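PDB 3MI6: alpha-galactosidase from Lactobacillus brevis, which probably hydrolyses terminal, non-reducing alpha-D-galactose residues of alpha-D-galactosides, as a member of glycosyl hydrolase family 36. Local coordinates for residues G29-I34 with V136-R141; A78-G83 with A89-Q94; G382-D387 with G410-P415; K462-M467 with A513-A518; N690-I695 with P699-G704. All coordinates share one frame; numbering follows the deposited sequence.

How the contacts relate
The five contacts fall into three groups. Contacts 1 and 2 belong to the beta-rich N-terminal part, with centres about 13 Å and nearest atoms about 4 Å apart. Contacts 3 and 4 lie in the parallel eight-stranded barrel, also about 13 Å between centres, and touch: Phe413 CZ is 3.8 Å from Met467 CG. Contact 3 is nearer the predicted nucleophile Asp479: the side chain of Trp412 is about 3 Å from that of Asp479, the side chain of Met464 in contact 4 about 11 Å. The side chain of Leu515 in contact 4 is about 4 Å from that of Trp478, a predicted substrate-binding residue. Contact 5, in the C-terminal sheet, has its centre more than 50 Å from each of the others.

Contact 1. Residues G29-I34 with V136-R141; sequences GEAGQI and VSFNDR
Glu30 and Phe138 come as close as 8.3 Å between their CA atoms, and Ala31 and Val136 only to 9.3 Å, separations far too wide for direct strand pairing, so the two segments meet through a side chain. That side chain is Phe138. Its CG stands anti to the carbonyl carbon (chi1 -59°), and from there the ring reaches across the gap and presents its rim to the other segment. One corner, Phe138 CE2, lies 3.7 Å from Gly29 O, which sits at the ring edge and in its plane; the polarised ring hydrogens are thus on the side of the carbonyl oxygen, consistent with a mild electrostatic attraction. The next corner, Phe138 CZ, packs 3.8 Å from the methyl Ala31 CB, again near the ring plane. The buried area is modest, 124 Å² over both sides. The backbone of Gly29 is hydrogen-bonded to that of Tyr105. The strand 103-112 that carries Tyr105 therefore links the two sides, because Tyr105 also packs on Phe138. Leu149 of strand 146-154 adds to the apolar surroundings of the ring, while Ala31 rests on Ile25 of strand 19-25. The contact thus joins the outermost strand 31-36 of the four-stranded antiparallel sheet to strand 132-140, second in the nine-stranded antiparallel sheet.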
# COMPACT_ATOMS: atom_id res chain seq x y z
N GLY D 29 -6.08 34.71 -27.58
CA GLY D 29 -5.42 34.29 -28.80
C GLY D 29 -4.64 32.99 -28.71
O GLY D 29 -4.20 32.46 -29.73
N GLU D 30 -4.45 32.49 -27.48
CA GLU D 30 -3.74 31.23 -27.25
C GLU D 30 -4.70 30.06 -27.32
O GLU D 30 -5.90 30.22 -27.10
CB GLU D 30 -3.00 31.23 -25.91
CG GLU D 30 -1.67 31.94 -25.93
CD GLU D 30 -1.01 32.02 -24.56
OE1 GLU D 30 -1.42 32.86 -23.73
OE2 GLU D 30 -0.06 31.24 -24.30
N ALA D 31 -4.16 28.88 -27.62
CA ALA D 31 -4.95 27.65 -27.71
C ALA D 31 -5.19 27.01 -26.34
O ALA D 31 -4.26 26.84 -25.55
CB ALA D 31 -4.27 26.66 -28.66
N GLY D 32 -6.45 26.66 -26.08
CA GLY D 32 -6.89 26.11 -24.81
C GLY D 32 -7.34 24.67 -24.93
O GLY D 32 -8.23 24.32 -25.70
N GLN D 33 -6.68 23.81 -24.17
CA GLN D 33 -6.96 22.38 -24.20
C GLN D 33 -8.29 22.17 -23.50
O GLN D 33 -8.52 22.74 -22.44
CB GLN D 33 -5.84 21.65 -23.49
CG GLN D 33 -6.20 20.31 -22.97
CD GLN D 33 -6.46 19.32 -24.06
OE1 GLN D 33 -5.96 19.44 -25.19
NE2 GLN D 33 -7.24 18.31 -23.72
N ILE D 34 -9.16 21.37 -24.11
CA ILE D 34 -10.49 21.14 -23.53
C ILE D 34 -10.64 19.72 -22.96
O ILE D 34 -11.14 19.54 -21.85
CB ILE D 34 -11.62 21.40 -24.57
CG1 ILE D 34 -11.35 22.66 -25.38
CG2 ILE D 34 -12.98 21.53 -23.89
CD1 ILE D 34 -12.51 23.06 -26.23
N VAL D 136 -1.75 24.37 -37.05
CA VAL D 136 -2.35 25.53 -36.42
C VAL D 136 -1.31 26.60 -36.14
O VAL D 136 -0.54 26.50 -35.19
CB VAL D 136 -3.06 25.14 -35.10
CG1 VAL D 136 -3.62 26.37 -34.41
CG2 VAL D 136 -4.16 24.16 -35.37
N SER D 137 -1.31 27.65 -36.97
CA SER D 137 -0.25 28.65 -36.95
C SER D 137 -0.56 29.85 -36.06
O SER D 137 -1.69 30.33 -36.03
CB SER D 137 0.08 29.09 -38.37
OG SER D 137 0.35 27.97 -39.20
N PHE D 138 0.44 30.32 -35.32
CA PHE D 138 0.29 31.49 -34.47
C PHE D 138 1.37 32.51 -34.82
O PHE D 138 2.30 32.20 -35.57
CB PHE D 138 0.44 31.11 -32.98
CG PHE D 138 -0.55 30.08 -32.50
CD1 PHE D 138 -0.45 28.75 -32.91
CD2 PHE D 138 -1.55 30.42 -31.60
CE1 PHE D 138 -1.35 27.81 -32.45
CE2 PHE D 138 -2.44 29.48 -31.15
CZ PHE D 138 -2.34 28.18 -31.58
N ASN D 139 1.24 33.71 -34.28
CA ASN D 139 2.26 34.74 -34.42
C ASN D 139 2.42 35.43 -33.08
O ASN D 139 1.44 35.66 -32.37
CB ASN D 139 1.87 35.80 -35.46
CG ASN D 139 1.94 35.28 -36.90
OD1 ASN D 139 0.94 35.26 -37.62
ND2 ASN D 139 3.13 34.86 -37.31
N ASP D 140 3.66 35.76 -32.75
CA ASP D 140 3.97 36.53 -31.57
C ASP D 140 3.83 38.04 -31.80
O ASP D 140 4.51 38.63 -32.65
CB ASP D 140 5.40 36.20 -31.14
CG ASP D 140 5.83 36.94 -29.90
OD1 ASP D 140 4.97 37.16 -29.00
OD2 ASP D 140 7.03 37.28 -29.82
N ARG D 141 2.92 38.67 -31.04
CA ARG D 141 2.76 40.12 -31.06
C ARG D 141 4.03 40.88 -30.66
O ARG D 141 4.15 42.08 -30.95
CB ARG D 141 1.62 40.54 -30.11
CG ARG D 141 0.27 39.92 -30.43
CD ARG D 141 -0.86 40.60 -29.66
NE ARG D 141 -0.87 40.25 -28.24
CZ ARG D 141 -1.82 39.54 -27.66
NH1 ARG D 141 -2.85 39.10 -28.39
NH2 ARG D 141 -1.77 39.27 -26.36

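Contact 2. Residues A78-G83 with A89-Q94; sequences ASLGKG and AFQVTQ
Ala78 O accepts the backbone N-H of Ala89 at 2.8 Å between Ala78 O and Ala89 N, with an N-H...O angle of 149°; the donor is tilted 16° from the carbonyl plane. Phe90 CD1 lies 3.7 Å from the same Ala78 O, the ring approaching obliquely. Phe90 CG lies between the backbone N and the carbonyl carbon (chi1 75°), which turns the ring back across the Ala78-Ser79 peptide. At the far end of the ring Phe90 CZ approaches Ser79 CB to 3.6 Å, obliquely. One residue on, the partners change in character: Leu80 and Gln91 run side by side and point the same way, Leu80 CD2 lying 4.1 Å from Gln91 NE2. The amide's polar partner lies elsewhere, for Gln91 NE2 is hydrogen-bonded to Glu280 of the second subunit, against which Leu80 also packs. Within the chain, Ala78 N donates to Gln183 OE1, and Ala89 is joined through its backbone to Leu180, both on strand 174-186. The chemistry implies a division of labour: a single main-chain bond and the Phe90 ring hold Ala78 and Ser79 beside the start of strand 90-93, while the Leu80-Gln91 pair faces a subunit interface, where it combines an apolar branch with a carboxylate-bound amide.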
# COMPACT_ATOMS: atom_id res chain seq x y z
N ALA D 78 2.14 26.17 -23.79
CA ALA D 78 2.25 27.38 -22.99
C ALA D 78 3.65 27.98 -22.83
O ALA D 78 4.67 27.28 -22.89
CB ALA D 78 1.61 27.16 -21.62
N SER D 79 3.70 29.28 -22.57
CA SER D 79 4.95 29.96 -22.26
C SER D 79 4.95 30.40 -20.80
O SER D 79 3.92 30.38 -20.13
CB SER D 79 5.07 31.21 -23.12
OG SER D 79 4.01 32.10 -22.79
N LEU D 80 6.11 30.81 -20.32
CA LEU D 80 6.25 31.31 -18.97
C LEU D 80 6.39 32.82 -18.98
O LEU D 80 7.20 33.37 -19.74
CB LEU D 80 7.49 30.70 -18.32
CG LEU D 80 7.92 31.42 -17.04
CD1 LEU D 80 7.04 31.01 -15.88
CD2 LEU D 80 9.38 31.13 -16.73
N GLY D 81 5.63 33.49 -18.13
CA GLY D 81 5.76 34.93 -17.97
C GLY D 81 4.44 35.67 -17.99
O GLY D 81 4.36 36.85 -17.64
N LYS D 82 3.39 34.96 -18.37
CA LYS D 82 2.11 35.58 -18.61
C LYS D 82 1.05 35.22 -17.58
O LYS D 82 -0.13 35.40 -17.83
CB LYS D 82 1.65 35.21 -20.01
CG LYS D 82 2.55 35.75 -21.12
CD LYS D 82 1.90 36.93 -21.85
CE LYS D 82 1.95 38.21 -21.04
NZ LYS D 82 1.26 39.33 -21.72
N GLY D 83 1.47 34.71 -16.42
CA GLY D 83 0.52 34.36 -15.37
C GLY D 83 0.48 32.88 -15.06
O GLY D 83 -0.02 32.44 -14.03
N ALA D 89 6.13 24.93 -22.41
CA ALA D 89 6.47 24.07 -23.54
C ALA D 89 7.64 24.65 -24.29
O ALA D 89 8.38 23.91 -24.94
CB ALA D 89 5.30 23.95 -24.48
N PHE D 90 7.80 25.97 -24.26
CA PHE D 90 8.86 26.60 -25.02
C PHE D 90 9.27 27.89 -24.33
O PHE D 90 8.58 28.33 -23.41
CB PHE D 90 8.37 26.91 -26.43
CG PHE D 90 7.44 28.08 -26.49
CD1 PHE D 90 6.09 27.91 -26.24
CD2 PHE D 90 7.92 29.35 -26.74
CE1 PHE D 90 5.23 28.98 -26.27
CE2 PHE D 90 7.07 30.42 -26.77
CZ PHE D 90 5.71 30.23 -26.53
N GLN D 91 10.37 28.50 -24.78
CA GLN D 91 10.79 29.83 -24.33
C GLN D 91 11.69 30.48 -25.39
O GLN D 91 12.50 29.78 -26.01
CB GLN D 91 11.50 29.75 -22.96
CG GLN D 91 11.72 31.10 -22.29
CD GLN D 91 12.53 31.00 -20.99
OE1 GLN D 91 13.67 30.52 -20.97
NE2 GLN D 91 11.95 31.48 -19.91
N VAL D 92 11.54 31.79 -25.60
CA VAL D 92 12.33 32.52 -26.59
C VAL D 92 12.96 33.79 -26.03
O VAL D 92 12.27 34.65 -25.50
CB VAL D 92 11.48 32.97 -27.80
CG1 VAL D 92 12.38 33.29 -29.00
CG2 VAL D 92 10.46 31.92 -28.16
N THR D 93 14.27 33.92 -26.19
CA THR D 93 15.02 35.09 -25.73
C THR D 93 15.24 36.05 -26.89
O THR D 93 15.69 35.65 -27.98
CB THR D 93 16.41 34.69 -25.16
OG1 THR D 93 16.28 33.62 -24.22
CG2 THR D 93 17.09 35.88 -24.47
N GLN D 94 14.96 37.33 -26.67
CA GLN D 94 15.20 38.34 -27.69
C GLN D 94 16.63 38.88 -27.64
O GLN D 94 17.43 38.46 -26.80
CB GLN D 94 14.22 39.50 -27.55
CG GLN D 94 12.77 39.10 -27.71
CD GLN D 94 11.81 40.19 -27.27
OE1 GLN D 94 11.99 41.35 -27.63
NE2 GLN D 94 10.80 39.82 -26.47

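Contact 3. Residues G382-D387 with G410-P415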
# COMPACT_ATOMS: atom_id res chain seq x y z
N GLY D 382 38.01 3.77 -36.12
CA GLY D 382 38.02 4.87 -37.07
C GLY D 382 38.59 4.42 -38.39
O GLY D 382 38.46 5.09 -39.41
N ASP D 383 39.23 3.25 -38.38
CA ASP D 383 39.88 2.70 -39.55
C ASP D 383 39.02 1.62 -40.21
O ASP D 383 39.33 0.43 -40.15
CB ASP D 383 41.23 2.10 -39.17
CG ASP D 383 42.23 3.15 -38.75
OD1 ASP D 383 42.01 4.34 -39.06
OD2 ASP D 383 43.24 2.78 -38.12
N TRP D 384 37.96 2.06 -40.86
CA TRP D 384 36.97 1.15 -41.42
C TRP D 384 37.42 0.51 -42.73
O TRP D 384 36.78 0.64 -43.78
CB TRP D 384 35.62 1.87 -41.54
CG TRP D 384 35.21 2.47 -40.22
CD1 TRP D 384 35.06 3.79 -39.93
CD2 TRP D 384 34.94 1.75 -39.01
NE1 TRP D 384 34.70 3.95 -38.61
CE2 TRP D 384 34.62 2.71 -38.02
CE3 TRP D 384 34.93 0.40 -38.66
CZ2 TRP D 384 34.28 2.36 -36.71
CZ3 TRP D 384 34.60 0.05 -37.36
CH2 TRP D 384 34.28 1.03 -36.40
N PHE D 385 38.54 -0.19 -42.65
CA PHE D 385 39.05 -0.97 -43.76
C PHE D 385 39.64 -2.28 -43.22
O PHE D 385 39.92 -2.39 -42.03
CB PHE D 385 40.06 -0.16 -44.56
CG PHE D 385 41.14 0.47 -43.74
CD1 PHE D 385 42.09 -0.31 -43.09
CD2 PHE D 385 41.24 1.84 -43.62
CE1 PHE D 385 43.09 0.26 -42.32
CE2 PHE D 385 42.23 2.42 -42.87
CZ PHE D 385 43.17 1.63 -42.21
N VAL D 386 39.81 -3.26 -44.11
CA VAL D 386 40.16 -4.63 -43.75
C VAL D 386 41.50 -4.84 -43.02
O VAL D 386 42.53 -4.25 -43.37
CB VAL D 386 40.16 -5.52 -45.01
CG1 VAL D 386 39.90 -6.97 -44.62
CG2 VAL D 386 39.12 -5.02 -46.03
N ASP D 387 41.48 -5.71 -42.02
CA ASP D 387 42.68 -6.05 -41.24
C ASP D 387 43.33 -7.31 -41.80
O ASP D 387 42.85 -8.42 -41.55
CB ASP D 387 42.33 -6.27 -39.77
CG ASP D 387 43.52 -6.75 -38.94
OD1 ASP D 387 44.66 -6.63 -39.43
OD2 ASP D 387 43.32 -7.25 -37.81
N GLY D 410 26.71 -10.12 -42.76
CA GLY D 410 26.60 -8.83 -42.11
C GLY D 410 27.86 -8.54 -41.34
O GLY D 410 28.59 -9.47 -40.97
N LEU D 411 28.12 -7.25 -41.11
CA LEU D 411 29.27 -6.85 -40.29
C LEU D 411 29.01 -5.62 -39.44
O LEU D 411 28.04 -4.90 -39.63
CB LEU D 411 30.56 -6.72 -41.13
CG LEU D 411 30.85 -5.46 -41.97
CD1 LEU D 411 31.30 -4.35 -41.07
CD2 LEU D 411 31.91 -5.73 -43.01
N TRP D 412 29.93 -5.39 -38.50
CA TRP D 412 29.78 -4.46 -37.39
C TRP D 412 30.60 -3.19 -37.63
O TRP D 412 31.80 -3.24 -37.89
CB TRP D 412 30.28 -5.20 -36.14
CG TRP D 412 30.30 -4.46 -34.85
CD1 TRP D 412 29.44 -4.62 -33.81
CD2 TRP D 412 31.28 -3.50 -34.40
NE1 TRP D 412 29.79 -3.81 -32.76
CE2 TRP D 412 30.92 -3.11 -33.10
CE3 TRP D 412 32.41 -2.93 -34.99
CZ2 TRP D 412 31.64 -2.16 -32.37
CZ3 TRP D 412 33.14 -1.99 -34.26
CH2 TRP D 412 32.75 -1.62 -32.97
N PHE D 413 29.95 -2.04 -37.56
CA PHE D 413 30.64 -0.77 -37.51
C PHE D 413 30.30 -0.07 -36.19
O PHE D 413 29.28 -0.36 -35.57
CB PHE D 413 30.18 0.14 -38.65
CG PHE D 413 30.57 -0.35 -40.01
CD1 PHE D 413 31.76 0.05 -40.59
CD2 PHE D 413 29.72 -1.19 -40.72
CE1 PHE D 413 32.11 -0.40 -41.86
CE2 PHE D 413 30.06 -1.63 -41.98
CZ PHE D 413 31.26 -1.24 -42.55
N GLU D 414 31.17 0.87 -35.80
CA GLU D 414 30.87 1.83 -34.73
C GLU D 414 31.34 3.20 -35.23
O GLU D 414 32.34 3.73 -34.74
CB GLU D 414 31.57 1.46 -33.42
CG GLU D 414 31.06 2.20 -32.18
CD GLU D 414 31.77 1.79 -30.89
OE1 GLU D 414 32.43 0.74 -30.87
OE2 GLU D 414 31.66 2.52 -29.88
N PRO D 415 30.61 3.77 -36.21
CA PRO D 415 30.95 4.96 -37.00
C PRO D 415 31.30 6.20 -36.18
O PRO D 415 32.34 6.82 -36.41
CB PRO D 415 29.65 5.25 -37.75
CG PRO D 415 28.97 3.95 -37.83
CD PRO D 415 29.28 3.25 -36.55
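Trp384 and Phe413 both hold CG anti to their carbonyl carbons (chi1 -54° and -66°), and with these torsions the two side chains pass in opposite directions. Trp384 is the centre of an inverse gamma turn, and its side chain points toward strand 408-413. The rings form an offset edge-to-face pair: the edge of Phe413 meets the face of the six-membered Trp384 ring, with centroids 5.6 Å apart and planes at 60°. The nearest atoms of the two rings are Phe413 CD1 and Trp384 CE3, 3.7 Å apart. Gly382 N lies near the rim of the opposite face. The indole's own edge receives Glu414 O and, at 3.9 Å from Trp384 CH2, the atom Trp412 CZ3. Beyond the contact, Trp412 NE1 is hydrogen-bonded to Asp479 OD2, the predicted nucleophile, and Glu414 OE2 to the backbone N of Asn481, predicted to bind substrate. The chemistry is thus two-layered: a largely aromatic support, with one carbonyl at the indole edge, lies behind residues whose polar ends turn to the active site. Trp384 probably acts as a second-shell residue that helps position Trp412 and Glu414 at the C-terminal end of barrel strand 408-413.

Contact 4. Residues K462-M467 with A513-A518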
# COMPACT_ATOMS: atom_id res chain seq x y z
N LYS D 462 31.16 7.62 -47.34
CA LYS D 462 32.02 7.07 -48.37
C LYS D 462 32.67 5.76 -47.94
O LYS D 462 32.68 4.80 -48.70
CB LYS D 462 33.08 8.08 -48.81
CG LYS D 462 34.15 7.47 -49.71
CD LYS D 462 35.18 8.47 -50.18
CE LYS D 462 36.41 7.76 -50.75
NZ LYS D 462 37.57 8.68 -50.91
N LEU D 463 33.20 5.72 -46.72
CA LEU D 463 33.85 4.53 -46.19
C LEU D 463 32.94 3.31 -46.02
O LEU D 463 33.34 2.16 -46.25
CB LEU D 463 34.54 4.84 -44.86
CG LEU D 463 36.05 4.81 -45.03
CD1 LEU D 463 36.79 5.11 -43.74
CD2 LEU D 463 36.44 3.44 -45.57
N MSE D 464 31.69 3.56 -45.63
CA MSE D 464 30.76 2.47 -45.40
C MSE D 464 30.16 1.91 -46.69
O MSE D 464 30.04 0.69 -46.84
CB MSE D 464 29.68 2.89 -44.42
CG MSE D 464 30.20 3.00 -43.01
SE MSE D 464 28.81 3.35 -41.70
CE MSE D 464 29.51 4.99 -40.98
N SER D 465 29.79 2.80 -47.61
CA SER D 465 29.25 2.37 -48.90
C SER D 465 30.31 1.61 -49.69
O SER D 465 30.00 0.67 -50.40
CB SER D 465 28.71 3.56 -49.69
OG SER D 465 29.63 4.62 -49.67
N GLN D 466 31.56 2.00 -49.53
CA GLN D 466 32.63 1.28 -50.20
C GLN D 466 32.69 -0.15 -49.70
O GLN D 466 33.07 -1.05 -50.44
CB GLN D 466 33.98 1.97 -49.99
CG GLN D 466 34.11 3.28 -50.74
CD GLN D 466 35.51 3.87 -50.66
OE1 GLN D 466 36.33 3.44 -49.85
NE2 GLN D 466 35.77 4.86 -51.51
N MSE D 467 32.29 -0.34 -48.44
CA MSE D 467 32.33 -1.65 -47.81
C MSE D 467 31.09 -2.49 -48.14
O MSE D 467 31.17 -3.72 -48.25
CB MSE D 467 32.49 -1.50 -46.31
CG MSE D 467 32.90 -2.79 -45.61
SE MSE D 467 34.68 -3.46 -46.13
CE MSE D 467 35.66 -1.78 -45.99
N ALA D 513 20.33 8.23 -43.13
CA ALA D 513 19.43 8.61 -44.21
C ALA D 513 20.09 8.33 -45.55
O ALA D 513 19.44 7.82 -46.46
CB ALA D 513 19.03 10.07 -44.08
N ARG D 514 21.37 8.63 -45.67
CA ARG D 514 22.05 8.48 -46.94
C ARG D 514 22.41 7.03 -47.24
O ARG D 514 22.33 6.59 -48.38
CB ARG D 514 23.28 9.39 -47.01
CG ARG D 514 22.89 10.85 -47.20
CD ARG D 514 24.02 11.78 -46.84
NE ARG D 514 25.13 11.74 -47.79
CZ ARG D 514 26.30 12.32 -47.57
NH1 ARG D 514 26.51 12.96 -46.42
NH2 ARG D 514 27.27 12.25 -48.47
N LEU D 515 22.79 6.28 -46.21
CA LEU D 515 23.08 4.87 -46.39
C LEU D 515 21.83 4.06 -46.75
O LEU D 515 21.89 3.18 -47.61
CB LEU D 515 23.71 4.29 -45.13
CG LEU D 515 25.11 4.72 -44.71
CD1 LEU D 515 25.39 4.14 -43.34
CD2 LEU D 515 26.14 4.25 -45.72
N THR D 516 20.70 4.34 -46.11
CA THR D 516 19.49 3.56 -46.40
C THR D 516 18.83 3.90 -47.74
O THR D 516 18.18 3.05 -48.35
CB THR D 516 18.45 3.59 -45.24
OG1 THR D 516 17.96 4.93 -45.03
CG2 THR D 516 19.08 3.05 -43.98
N GLN D 517 19.02 5.12 -48.22
CA GLN D 517 18.49 5.49 -49.53
C GLN D 517 19.33 4.90 -50.66
O GLN D 517 18.79 4.48 -51.69
CB GLN D 517 18.34 7.00 -49.67
CG GLN D 517 17.63 7.61 -48.50
CD GLN D 517 16.84 8.84 -48.87
OE1 GLN D 517 17.08 9.94 -48.34
NE2 GLN D 517 15.87 8.67 -49.79
N ALA D 518 20.64 4.83 -50.46
CA ALA D 518 21.54 4.36 -51.51
C ALA D 518 21.65 2.86 -51.60
O ALA D 518 21.97 2.33 -52.65
CB ALA D 518 22.91 4.97 -51.34
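Neighbouring outer helices of the (beta/alpha)8 barrel meet here, 454-471 and 500-518, through Met464 and Leu515. The first helix connects strands 408-413 and 475-478, and the second connects 475-478 and 523-526, so they flank the same strand. Leu515 carries most of the contact by spreading its two methyls. Its CD1 lies 3.9 Å from the selenium of Met464 (a selenomethionine, atom SE), while Leu515 CD2 rests 4.0 Å from Met464 CB. The second methyl also comes 4.4 Å from the backbone atom Ser465 N, so it fits against the helix surface as well as the side chain. Met464 and Leu515 cross at about a right angle; Met464 holds CG anti to its carbonyl carbon (chi1 -73°), and its chain runs on from there to bring the selenium to the leucine methyl. The nearest backbone approach is 7.1 Å between Ser465 CA and Leu515 CA, and the summed buried area is only 113 Å², evidence that just a few apolar groups do the joining. Nearby, Arg514 ties the helices again, through a salt bridge to Asp458 and a cation-pi contact with Phe461. Inward, Leu515 packs on Phe524 of strand 523-526, and Met464 on Phe413 of strand 408-413 and on Pro415, placing the pair between the helical shell and the strands.

Contact 5. Residues N690-I695 with P699-G704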
# COMPACT_ATOMS: atom_id res chain seq x y z
N ASN D 690 -15.55 -18.71 -29.32
CA ASN D 690 -16.36 -19.84 -29.77
C ASN D 690 -15.64 -20.75 -30.75
O ASN D 690 -16.26 -21.62 -31.37
CB ASN D 690 -17.66 -19.34 -30.44
CG ASN D 690 -18.50 -18.48 -29.54
OD1 ASN D 690 -18.76 -18.81 -28.39
ND2 ASN D 690 -18.96 -17.35 -30.07
N GLN D 691 -14.34 -20.52 -30.92
CA GLN D 691 -13.52 -21.36 -31.80
C GLN D 691 -12.95 -22.53 -30.99
O GLN D 691 -12.61 -22.38 -29.81
CB GLN D 691 -12.40 -20.55 -32.45
CG GLN D 691 -11.30 -21.37 -33.15
CD GLN D 691 -11.71 -21.96 -34.50
OE1 GLN D 691 -12.22 -21.25 -35.37
NE2 GLN D 691 -11.48 -23.25 -34.68
N ARG D 692 -12.85 -23.70 -31.61
CA ARG D 692 -12.28 -24.84 -30.92
C ARG D 692 -10.80 -24.95 -31.22
O ARG D 692 -10.38 -24.81 -32.37
CB ARG D 692 -13.04 -26.10 -31.31
CG ARG D 692 -14.49 -26.05 -30.87
CD ARG D 692 -15.21 -27.30 -31.23
NE ARG D 692 -14.97 -27.59 -32.63
CZ ARG D 692 -15.16 -28.79 -33.18
NH1 ARG D 692 -15.59 -29.81 -32.43
NH2 ARG D 692 -14.90 -28.95 -34.47
N TYR D 693 -9.98 -25.19 -30.17
CA TYR D 693 -8.53 -25.27 -30.30
C TYR D 693 -7.96 -26.53 -29.67
O TYR D 693 -8.64 -27.22 -28.91
CB TYR D 693 -7.85 -24.10 -29.59
CG TYR D 693 -8.23 -22.71 -30.03
CD1 TYR D 693 -7.48 -22.02 -30.98
CD2 TYR D 693 -9.29 -22.04 -29.44
CE1 TYR D 693 -7.80 -20.74 -31.35
CE2 TYR D 693 -9.62 -20.75 -29.81
CZ TYR D 693 -8.86 -20.10 -30.77
OH TYR D 693 -9.18 -18.81 -31.15
N GLN D 694 -6.71 -26.82 -30.00
CA GLN D 694 -5.95 -27.90 -29.36
C GLN D 694 -4.59 -27.35 -28.98
O GLN D 694 -4.05 -26.44 -29.63
CB GLN D 694 -5.77 -29.10 -30.29
CG GLN D 694 -7.08 -29.75 -30.67
CD GLN D 694 -6.95 -31.17 -31.23
OE1 GLN D 694 -6.17 -31.43 -32.17
NE2 GLN D 694 -7.73 -32.10 -30.67
N ILE D 695 -4.04 -27.92 -27.92
CA ILE D 695 -2.81 -27.43 -27.37
C ILE D 695 -1.72 -28.45 -27.17
O ILE D 695 -1.90 -29.42 -26.46
CB ILE D 695 -3.02 -26.97 -25.93
CG1 ILE D 695 -4.11 -25.90 -25.94
CG2 ILE D 695 -1.68 -26.52 -25.34
CD1 ILE D 695 -4.52 -25.47 -24.61
N PRO D 699 -4.80 -34.30 -26.56
CA PRO D 699 -5.80 -34.82 -27.51
C PRO D 699 -7.16 -34.18 -27.36
O PRO D 699 -7.97 -34.28 -28.27
CB PRO D 699 -5.90 -36.29 -27.11
CG PRO D 699 -5.57 -36.28 -25.64
CD PRO D 699 -4.45 -35.30 -25.54
N SER D 700 -7.41 -33.54 -26.22
CA SER D 700 -8.67 -32.85 -25.99
C SER D 700 -8.83 -31.59 -26.84
O SER D 700 -7.86 -31.02 -27.34
CB SER D 700 -8.83 -32.46 -24.51
OG SER D 700 -8.95 -33.61 -23.69
N THR D 701 -10.07 -31.16 -26.99
CA THR D 701 -10.36 -29.93 -27.70
C THR D 701 -11.03 -28.92 -26.76
O THR D 701 -11.86 -29.28 -25.93
CB THR D 701 -11.16 -30.22 -29.01
OG1 THR D 701 -12.55 -29.97 -28.82
CG2 THR D 701 -10.96 -31.67 -29.43
N TYR D 702 -10.62 -27.66 -26.87
CA TYR D 702 -11.05 -26.63 -25.95
C TYR D 702 -11.65 -25.46 -26.72
O TYR D 702 -11.11 -25.02 -27.74
CB TYR D 702 -9.87 -26.15 -25.11
CG TYR D 702 -9.17 -27.23 -24.32
CD1 TYR D 702 -8.03 -27.84 -24.81
CD2 TYR D 702 -9.65 -27.65 -23.09
CE1 TYR D 702 -7.38 -28.84 -24.11
CE2 TYR D 702 -9.01 -28.65 -22.37
CZ TYR D 702 -7.87 -29.23 -22.89
OH TYR D 702 -7.22 -30.23 -22.19
N TYR D 703 -12.76 -24.93 -26.23
CA TYR D 703 -13.25 -23.65 -26.73
C TYR D 703 -12.41 -22.49 -26.20
O TYR D 703 -11.94 -22.50 -25.05
CB TYR D 703 -14.73 -23.45 -26.40
CG TYR D 703 -15.65 -24.17 -27.34
CD1 TYR D 703 -15.96 -25.52 -27.16
CD2 TYR D 703 -16.20 -23.53 -28.44
CE1 TYR D 703 -16.80 -26.18 -28.04
CE2 TYR D 703 -17.03 -24.19 -29.32
CZ TYR D 703 -17.33 -25.51 -29.12
OH TYR D 703 -18.16 -26.13 -30.01
N GLY D 704 -12.22 -21.48 -27.04
CA GLY D 704 -11.50 -20.30 -26.66
C GLY D 704 -11.88 -19.85 -25.27
O GLY D 704 -11.01 -19.49 -24.48
O HOH W 1 -5.77 -29.62 -26.66
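Arg692 and Tyr703 lie side by side and point the same way, the aliphatic part of the arginine laid over the tyrosine ring. With CG anti to its carbonyl carbon (chi1 -64°), Arg692 sets that atom 3.5 Å from the centroid of the Tyr703 ring and 18° off its normal, a CH-pi contact over the face; the guanidinium is turned 46° from the ring plane. Asn690 O occupies the ring's edge, 3.4 Å from Tyr703 CE2. On the other side of the sheet are Tyr693 and Tyr702. Gly704 meets the edge of the Tyr693 ring, while Gln691 CG lies 3.6 Å above one face, toward its rim, and Ile695 CD1 packs obliquely 4.2 Å from Tyr702 CD1. Beyond the contact, the Tyr693 hydroxyl is hydrogen-bonded to Gln661 and Arg688, that of Tyr702 to Asp698. The backbone fixes the register: Tyr693 N donates to Tyr702 O at 2.7 Å, Tyr702 N returns a bond to Tyr693 O at 2.9 Å, and Gly704 N donates to Gln691 O. A water bridges Ile695 N and Ser700 O. Tyr703 also stacks with His41 of the third subunit and, as N-cap of helix 704-710, ends the short strand. The whole is an antiparallel beta hairpin, with non-hydrogen-bonded pair Arg692-Tyr703 and hydrogen-bonded pair Tyr693-Tyr702, at one margin of the C-terminal sheet.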